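Local coordinates for uncharacterized protein TP-0789 domain-containing protein (Nitrosomonas europaea ATCC 19718, PDB 3BUU) that is of unknown function but belongs to the LolA superfamily and so may bind lipids or lipoprotein acyl chains, as its periplasmic carrier relatives do, at residues A[122-126]-A[127-131]; A[49-52]-A[53-56]. All blocks are in the same frame, centred on the assembly; numbering follows the deposited sequence. Where two conformers were deposited one is given.

Contact 1 (A[122-126]-A[127-131]); sequences NESID and DEDYY
Ser-124 and Asp-129 share one first torsion, OG and CG each lying beside the backbone N and anti to the carbonyl carbon (chi1 -58° and -57°), and from these directly facing positions their polar ends converge. In one of its two conformers Ser-124 OG donates to Asp-129 OD1 over 2.9 Å, meeting the oxygen nearly in line with its C-O bond. The same OD1 takes a second proton from a water that also donates to Asp-126 O, which ties the strand to the turn. With an alanine here in place of Asp-129, the serine hydroxyl would probably lose its acceptor in this conformer, and the water its hold on the strand, leaving it bonded to Asp-126 O. The arrangement is a worked case of the beta hairpin: strands 115-125 and 128-137 run antiparallel, and a type II' turn from Ile-125 to Glu-128 reverses the chain. A single bond, Ile-125 N to Glu-128 O at 3.0 Å, spans the turn, and farther along Glu-123 and Tyr-130 form a hydrogen-bonded pair, Tyr-130 N meeting Glu-123 O at 2.8 Å. On the Ser-124 and Asp-129 face, Asn-122 and Tyr-131 point the same way side by side; Asn-122 OD1 comes within 3.2 Å of Tyr-131 CD1, with amide and ring planes 56° apart. The Glu-123 face carries Tyr-130, whose ring has Glu-123 O near its plane at one edge and whose CE2 lies 4.0 Å from Ile-125 CB. A water in the plane of that ring bonds Tyr-130 OH at 2.6 Å and donates to Ile-125 O, fastening the phenol to the turn. Tyr-159 stacks on the Tyr-130 ring, while the carboxylate of Glu-123 turns to Arg-121 and Trp-150.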
loop_
_atom_site.group_PDB
_atom_site.type_symbol
_atom_site.label_atom_id
_atom_site.label_comp_id
_atom_site.label_asym_id
_atom_site.label_seq_id
_atom_site.Cartn_x
_atom_site.Cartn_y
_atom_site.Cartn_z
ATOM N N ASN A 122 -20.836 -12.530 0.197
ATOM C CA ASN A 122 -20.173 -13.190 -0.916
ATOM C C ASN A 122 -20.690 -12.651 -2.224
ATOM O O ASN A 122 -21.857 -12.290 -2.296
ATOM C CB ASN A 122 -20.375 -14.710 -0.750
ATOM C CG ASN A 122 -19.614 -15.257 0.482
ATOM O OD1 ASN A 122 -18.463 -14.953 0.682
ATOM N ND2 ASN A 122 -20.299 -15.986 1.339
ATOM N N GLU A 123 -19.848 -12.565 -3.244
ATOM C CA GLU A 123 -20.271 -12.135 -4.572
ATOM C C GLU A 123 -19.719 -13.065 -5.627
ATOM O O GLU A 123 -18.590 -13.514 -5.520
ATOM C CB GLU A 123 -19.727 -10.739 -4.904
ATOM C CG GLU A 123 -20.419 -9.575 -4.339
ATOM C CD GLU A 123 -19.964 -8.218 -4.871
ATOM O OE1 GLU A 123 -19.253 -8.079 -5.889
ATOM O OE2 GLU A 123 -20.425 -7.256 -4.234
ATOM N N SER A 124 -20.521 -13.330 -6.644
ATOM C CA SER A 124 -20.105 -14.067 -7.811
ATOM C C SER A 124 -19.946 -13.060 -8.937
ATOM O O SER A 124 -20.813 -12.230 -9.171
ATOM C CB SER A 124 -21.196 -15.070 -8.210
ATOM O OG SER A 124 -21.486 -15.953 -7.144
ATOM N N ILE A 125 -18.836 -13.109 -9.626
ATOM C CA ILE A 125 -18.659 -12.239 -10.753
ATOM C C ILE A 125 -18.153 -13.301 -11.704
ATOM O O ILE A 125 -16.994 -13.724 -11.611
ATOM C CB ILE A 125 -17.661 -11.046 -10.451
ATOM C CG1 ILE A 125 -18.098 -10.195 -9.235
ATOM C CG2 ILE A 125 -17.439 -10.161 -11.680
ATOM C CD1 ILE A 125 -17.055 -9.123 -8.789
ATOM N N ASP A 126 -19.067 -13.760 -12.580
ATOM C CA ASP A 126 -18.820 -14.890 -13.503
ATOM C C ASP A 126 -18.758 -16.297 -12.867
ATOM O O ASP A 126 -19.621 -16.621 -12.055
ATOM C CB ASP A 126 -17.642 -14.601 -14.442
ATOM C CG ASP A 126 -18.014 -14.750 -15.930
ATOM O OD1 ASP A 126 -19.008 -15.447 -16.297
ATOM O OD2 ASP A 126 -17.270 -14.147 -16.728
ATOM N N ASP A 127 -17.799 -17.156 -13.228
ATOM C CA ASP A 127 -17.715 -18.448 -12.545
ATOM C C ASP A 127 -16.800 -18.388 -11.313
ATOM O O ASP A 127 -16.418 -19.451 -10.767
ATOM C CB ASP A 127 -17.420 -19.656 -13.483
ATOM C CG ASP A 127 -16.041 -19.603 -14.128
ATOM O OD1 ASP A 127 -15.365 -18.550 -14.076
ATOM O OD2 ASP A 127 -15.633 -20.635 -14.707
ATOM N N GLU A 128 -16.481 -17.154 -10.868
ATOM C CA GLU A 128 -15.643 -16.896 -9.699
ATOM C C GLU A 128 -16.422 -16.323 -8.524
ATOM O O GLU A 128 -17.175 -15.376 -8.654
ATOM C CB GLU A 128 -14.515 -15.934 -10.035
ATOM C CG GLU A 128 -13.533 -16.492 -11.039
ATOM C CD GLU A 128 -12.706 -17.595 -10.440
ATOM O OE1 GLU A 128 -13.209 -18.738 -10.343
ATOM O OE2 GLU A 128 -11.556 -17.319 -10.057
ATOM N N ASP A 129 -16.191 -16.892 -7.352
ATOM C CA ASP A 129 -16.829 -16.426 -6.132
ATOM C C ASP A 129 -15.785 -15.734 -5.280
ATOM O O ASP A 129 -14.648 -16.170 -5.193
ATOM C CB ASP A 129 -17.407 -17.589 -5.304
ATOM C CG ASP A 129 -18.383 -18.427 -6.080
ATOM O OD1 ASP A 129 -19.289 -17.823 -6.650
ATOM O OD2 ASP A 129 -18.269 -19.685 -6.090
ATOM N N TYR A 130 -16.228 -14.675 -4.624
ATOM C CA TYR A 130 -15.394 -13.836 -3.805
ATOM C C TYR A 130 -15.996 -13.679 -2.442
ATOM O O TYR A 130 -17.205 -13.493 -2.314
ATOM C CB TYR A 130 -15.219 -12.426 -4.449
ATOM C CG TYR A 130 -14.587 -12.495 -5.789
ATOM C CD1 TYR A 130 -13.192 -12.518 -5.933
ATOM C CD2 TYR A 130 -15.379 -12.574 -6.923
ATOM C CE1 TYR A 130 -12.654 -12.640 -7.194
ATOM C CE2 TYR A 130 -14.830 -12.671 -8.177
ATOM C CZ TYR A 130 -13.470 -12.733 -8.306
ATOM O OH TYR A 130 -12.923 -12.802 -9.567
ATOM N N TYR A 131 -15.153 -13.700 -1.425
ATOM C CA TYR A 131 -15.506 -13.144 -0.135
ATOM C C TYR A 131 -15.378 -11.633 -0.240
ATOM O O TYR A 131 -14.335 -11.149 -0.668
ATOM C CB TYR A 131 -14.541 -13.627 0.948
ATOM C CG TYR A 131 -14.435 -15.106 1.122
ATOM C CD1 TYR A 131 -15.503 -15.861 1.550
ATOM C CD2 TYR A 131 -13.222 -15.758 0.924
ATOM C CE1 TYR A 131 -15.361 -17.252 1.794
ATOM C CE2 TYR A 131 -13.074 -17.120 1.145
ATOM C CZ TYR A 131 -14.145 -17.879 1.573
ATOM O OH TYR A 131 -14.000 -19.227 1.819
HETATM O O HOH W 1 -14.267 -12.714 -11.818
HETATM O O HOH W 2 -19.800 -17.766 -9.531
#

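Contact 2 (A[49-52]-A[53-56]); sequences LSKG and NENS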
loop_
_atom_site.group_PDB
_atom_site.type_symbol
_atom_site.label_atom_id
_atom_site.label_comp_id
_atom_site.label_asym_id
_atom_site.label_seq_id
_atom_site.Cartn_x
_atom_site.Cartn_y
_atom_site.Cartn_z
ATOM N N LEU A 49 11.812 -0.346 1.969
ATOM C CA LEU A 49 12.345 -1.324 2.937
ATOM C C LEU A 49 11.165 -1.555 3.888
ATOM O O LEU A 49 10.793 -0.670 4.639
ATOM C CB LEU A 49 13.527 -0.711 3.671
ATOM C CG LEU A 49 14.699 -0.314 2.777
ATOM C CD1 LEU A 49 15.822 0.299 3.630
ATOM C CD2 LEU A 49 15.207 -1.493 1.975
ATOM N N SER A 50 10.600 -2.754 3.838
ATOM C CA SER A 50 9.372 -3.072 4.531
ATOM C C SER A 50 9.587 -4.085 5.663
ATOM O O SER A 50 10.058 -5.213 5.421
ATOM C CB SER A 50 8.382 -3.637 3.545
ATOM O OG SER A 50 7.208 -4.119 4.161
ATOM N N LYS A 51 9.203 -3.703 6.885
ATOM C CA LYS A 51 9.277 -4.547 8.027
ATOM C C LYS A 51 7.890 -4.630 8.682
ATOM O O LYS A 51 7.630 -4.085 9.755
ATOM C CB LYS A 51 10.368 -4.084 8.986
ATOM C CG LYS A 51 10.717 -5.108 10.020
ATOM C CD LYS A 51 11.894 -4.641 10.857
ATOM C CE LYS A 51 12.333 -5.728 11.780
ATOM N NZ LYS A 51 13.381 -5.143 12.680
ATOM N N GLY A 52 6.982 -5.261 7.949
ATOM C CA GLY A 52 5.606 -5.401 8.384
ATOM C C GLY A 52 4.940 -4.046 8.532
ATOM O O GLY A 52 5.227 -3.096 7.834
ATOM N N ASN A 53 4.053 -3.968 9.478
ATOM C CA ASN A 53 3.371 -2.723 9.752
ATOM C C ASN A 53 4.050 -1.938 10.852
ATOM O O ASN A 53 3.595 -0.843 11.189
ATOM C CB ASN A 53 1.916 -2.989 10.092
ATOM C CG ASN A 53 1.085 -3.339 8.898
ATOM O OD1 ASN A 53 1.561 -3.323 7.763
ATOM N ND2 ASN A 53 -0.183 -3.652 9.148
ATOM N N GLU A 54 5.161 -2.524 11.345
ATOM C CA GLU A 54 6.045 -2.031 12.433
ATOM C C GLU A 54 6.883 -0.834 12.012
ATOM O O GLU A 54 6.902 0.203 12.666
ATOM C CB GLU A 54 6.927 -3.168 13.043
ATOM C CG GLU A 54 8.026 -3.737 12.187
ATOM C CD GLU A 54 8.666 -4.944 12.802
ATOM O OE1 GLU A 54 9.543 -4.743 13.682
ATOM O OE2 GLU A 54 8.305 -6.099 12.439
ATOM N N ASN A 55 7.626 -1.024 10.931
ATOM C CA ASN A 55 8.641 -0.091 10.441
ATOM C C ASN A 55 8.743 -0.191 8.951
ATOM O O ASN A 55 8.617 -1.260 8.383
ATOM C CB ASN A 55 10.046 -0.414 11.006
ATOM C CG ASN A 55 10.182 -0.070 12.432
ATOM O OD1 ASN A 55 10.255 -0.953 13.250
ATOM N ND2 ASN A 55 10.197 1.210 12.751
ATOM N N SER A 56 9.056 0.939 8.296
ATOM C CA SER A 56 9.420 0.897 6.913
ATOM C C SER A 56 10.162 2.181 6.579
ATOM O O SER A 56 10.099 3.184 7.318
ATOM C CB SER A 56 8.224 0.721 6.008
ATOM O OG SER A 56 7.380 1.839 6.088
HETATM O O HOH W 3 12.285 -2.985 14.006
#
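The carboxylate of Glu-54, in one of its two conformers, appears to turn one flat face to the side chain of Lys-51: Lys-51 CG stands over the group, 3.5 Å from Glu-54 CD, and CD and CE of the lysine follow above the same face. The placement is doubtful, since this conformer leaves Glu-54 CG an implausible 2.5 Å from Lys-51 O. As modelled, the two chains cross obliquely. Lys-51 starts with CG anti to the backbone N (chi1 -166°) and stays fully extended, which carries NZ past the acid to a long salt bridge of 4.0 Å with Glu-54 OE1. The amide of Asn-53 is held at both ends from outside, OD1 by Ala-109 N and ND2 by Asn-110 O, and that of Asn-55 gives ND2 to Met-73 O while OD1 lies 3.0 Å from a water that also meets Lys-51 NZ.

Here the hairpin of strands 39-51 and 55-62 illustrates a classic beta bulge, with Glu-54 and Asn-55 both facing Lys-51. Lys-51 N donates to Asn-55 O at 2.9 Å, but Lys-51 O has to serve two amides: Asn-55 N approaches from above the carbonyl plane at 3.3 Å, and the bond from Glu-54 N is weak. Gly-52 takes a positive phi of 62°, a conformation that favours glycine. Beyond the bulge, Ser-50 and Ser-56 form a non-hydrogen-bonded pair, and Ser-56 CA makes a CA-H...O contact of 3.1 Å with Leu-49 O.

Lys-51 NZ bonds Leu-215 O and, at 2.8 Å, the water. These neutral oxygens appear to be its main hold, and the length of the salt bridge is consistent with a modest, longer-range attraction from Glu-54 if the acid sits as this conformer suggests.

In the fold
Both contacts are hairpin ends among the curved antiparallel strands that, as in LolA relatives, probably form an incomplete beta barrel. Each reversal starts with a positive-phi residue, Asp-126 or Gly-52, followed by one with phi near -90° and psi near 0°; contact 2 adds a bulge at Glu-54 and Asn-55. They do not touch. Their centres lie 32 Å apart, the nearest atoms about 19 Å, on opposite sides of the chain's centre, and contact 2 closes before contact 1 opens along the sequence. Contact 1, centred 24 Å from the middle of the chain, is a surface tip; contact 2, at 11 Å, is partly buried. No ligand or active site is established for this protein.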